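Protein archease (Thermotoga maritima, PDB 1J5U) probably activates the tRNA-splicing ligase RtcB by promoting its guanylylation, and may also act as a chaperone for proteins that process DNA or RNA. Local coordinates at residues Asn74-Glu79 against Leu96-Arg101. Residues are numbered along the deposited sequence; the frame is centred on the assembly and turned at random.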
# COMPACT_ATOMS: atom_id res chain seq x y z
N ASN A 74 -2.84 3.57 3.53
CA ASN A 74 -2.25 3.98 4.79
C ASN A 74 -2.92 3.33 5.96
O ASN A 74 -2.30 3.13 7.00
CB ASN A 74 -2.22 5.50 4.93
CG ASN A 74 -1.03 6.11 4.18
OD1 ASN A 74 0.10 5.63 4.34
ND2 ASN A 74 -1.26 7.13 3.38
N ASP A 75 -4.19 2.97 5.81
CA ASP A 75 -4.84 2.29 6.91
C ASP A 75 -4.25 0.88 7.00
O ASP A 75 -4.07 0.36 8.08
CB ASP A 75 -6.36 2.21 6.73
CG ASP A 75 -7.02 1.65 7.97
OD1 ASP A 75 -7.52 0.51 7.95
OD2 ASP A 75 -6.99 2.35 8.98
N TRP A 76 -3.92 0.28 5.85
CA TRP A 76 -3.30 -1.04 5.84
C TRP A 76 -1.94 -1.00 6.56
O TRP A 76 -1.56 -1.96 7.22
CB TRP A 76 -3.05 -1.55 4.42
CG TRP A 76 -4.28 -1.87 3.63
CD1 TRP A 76 -5.58 -1.90 4.09
CD2 TRP A 76 -4.34 -2.18 2.24
NE1 TRP A 76 -6.43 -2.21 3.06
CE2 TRP A 76 -5.70 -2.39 1.91
CE3 TRP A 76 -3.36 -2.31 1.23
CZ2 TRP A 76 -6.11 -2.72 0.61
CZ3 TRP A 76 -3.78 -2.65 -0.08
CH2 TRP A 76 -5.14 -2.85 -0.37
N ILE A 77 -1.20 0.08 6.37
CA ILE A 77 0.10 0.25 7.03
C ILE A 77 -0.12 0.35 8.55
O ILE A 77 0.67 -0.16 9.33
CB ILE A 77 0.81 1.51 6.48
CG1 ILE A 77 1.32 1.21 5.05
CG2 ILE A 77 1.96 1.93 7.42
CD1 ILE A 77 1.59 2.44 4.17
N LEU A 78 -1.21 0.99 8.97
CA LEU A 78 -1.53 1.12 10.39
C LEU A 78 -1.81 -0.29 10.90
O LEU A 78 -1.29 -0.69 11.94
CB LEU A 78 -2.75 2.02 10.61
CG LEU A 78 -3.29 2.19 12.05
CD1 LEU A 78 -2.18 2.74 13.00
CD2 LEU A 78 -4.47 3.15 12.03
N GLU A 79 -2.62 -1.05 10.16
CA GLU A 79 -2.92 -2.41 10.56
C GLU A 79 -1.65 -3.25 10.64
O GLU A 79 -1.50 -4.11 11.54
CB GLU A 79 -3.92 -3.06 9.59
CG GLU A 79 -5.36 -2.58 9.78
CD GLU A 79 -5.91 -2.95 11.15
OE1 GLU A 79 -5.49 -3.99 11.69
OE2 GLU A 79 -6.76 -2.19 11.67
N LEU A 96 -15.17 -2.36 -0.59
CA LEU A 96 -14.24 -3.47 -0.68
C LEU A 96 -14.03 -4.10 0.68
O LEU A 96 -13.74 -3.41 1.67
CB LEU A 96 -12.89 -2.98 -1.21
CG LEU A 96 -12.94 -2.39 -2.62
CD1 LEU A 96 -11.58 -1.72 -2.87
CD2 LEU A 96 -13.21 -3.50 -3.66
N LYS A 97 -14.21 -5.42 0.74
CA LYS A 97 -13.98 -6.16 1.97
C LYS A 97 -12.56 -6.71 1.89
O LYS A 97 -12.21 -7.50 0.99
CB LYS A 97 -14.97 -7.32 2.12
CG LYS A 97 -14.60 -8.26 3.26
CD LYS A 97 -15.48 -9.53 3.31
CE LYS A 97 -16.80 -9.30 3.98
NZ LYS A 97 -17.55 -10.61 4.17
N VAL A 98 -11.74 -6.26 2.83
CA VAL A 98 -10.35 -6.67 2.89
C VAL A 98 -10.13 -7.68 4.02
O VAL A 98 -10.46 -7.42 5.17
CB VAL A 98 -9.45 -5.43 3.13
CG1 VAL A 98 -7.96 -5.85 3.33
CG2 VAL A 98 -9.58 -4.49 1.93
N THR A 99 -9.60 -8.84 3.67
CA THR A 99 -9.30 -9.85 4.68
C THR A 99 -7.81 -9.69 5.01
O THR A 99 -6.96 -9.71 4.10
CB THR A 99 -9.52 -11.28 4.16
OG1 THR A 99 -10.86 -11.41 3.64
CG2 THR A 99 -9.33 -12.30 5.30
N PHE A 100 -7.51 -9.48 6.29
CA PHE A 100 -6.14 -9.37 6.75
C PHE A 100 -5.74 -10.71 7.38
O PHE A 100 -6.61 -11.48 7.80
CB PHE A 100 -6.01 -8.29 7.83
CG PHE A 100 -6.29 -6.90 7.34
CD1 PHE A 100 -7.60 -6.46 7.18
CD2 PHE A 100 -5.24 -6.03 7.09
CE1 PHE A 100 -7.87 -5.16 6.77
CE2 PHE A 100 -5.49 -4.73 6.67
CZ PHE A 100 -6.80 -4.28 6.51
N ARG A 101 -4.44 -11.00 7.40
CA ARG A 101 -3.95 -12.21 8.05
C ARG A 101 -2.90 -11.77 9.08
O ARG A 101 -2.20 -10.76 8.89
CB ARG A 101 -3.38 -13.21 7.05
CG ARG A 101 -4.46 -14.14 6.49
CD ARG A 101 -3.92 -15.10 5.44
NE ARG A 101 -2.95 -16.04 5.99
CZ ARG A 101 -2.32 -16.98 5.29
NH1 ARG A 101 -2.55 -17.12 3.99
NH2 ARG A 101 -1.45 -17.78 5.88
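Trp76 and Phe100 carry this contact as an offset edge-to-face pair. The edge of the Phe100 ring is directed at the face of the five-membered ring of Trp76, with planes at 85° and centroids 5.4 Å apart. The closest touch is Trp76 CD1 to Phe100 CZ, at 3.6 Å. Trp76 leaves the helix with CG anti to its carbonyl carbon (chi1 -68°), and this carries the indole across to the strand.

The rest is van der Waals packing. Val98 meets the indole with both methyls: CG1 lies 4.0 Å from Trp76 NE1, and CG2 lies 4.1 Å from Trp76 CZ2. The same Val98 CG1 also sits over the rim of one face of Phe100, so the valine touches both rings. About one turn further along the helix, the aliphatic part of Glu79 crosses Phe100, its CB 3.7 Å from Phe100 CE2. Cutting Trp76 back to an alanine would probably leave the Phe100 edge without its aromatic face and open a gap beside both Val98 methyls.

Outside the contact, the Glu79 carboxylate forms salt bridges with Lys56 and Lys58.

This is a buried helix-on-sheet contact, away from the calcium site. Helix 66-81 and strand 95-105 run in nearly the same direction, 26° apart, their local axes approaching to 11.0 Å, a spacing bridged by side chains alone. Tyr60 of strand 54-61 touches Val98 and Phe100 and meets Trp76 edge-to-face. The indole also packs on Leu36 and Leu43 of helix 32-47, joining both helices to the four-stranded antiparallel sheet built on strand 95-105.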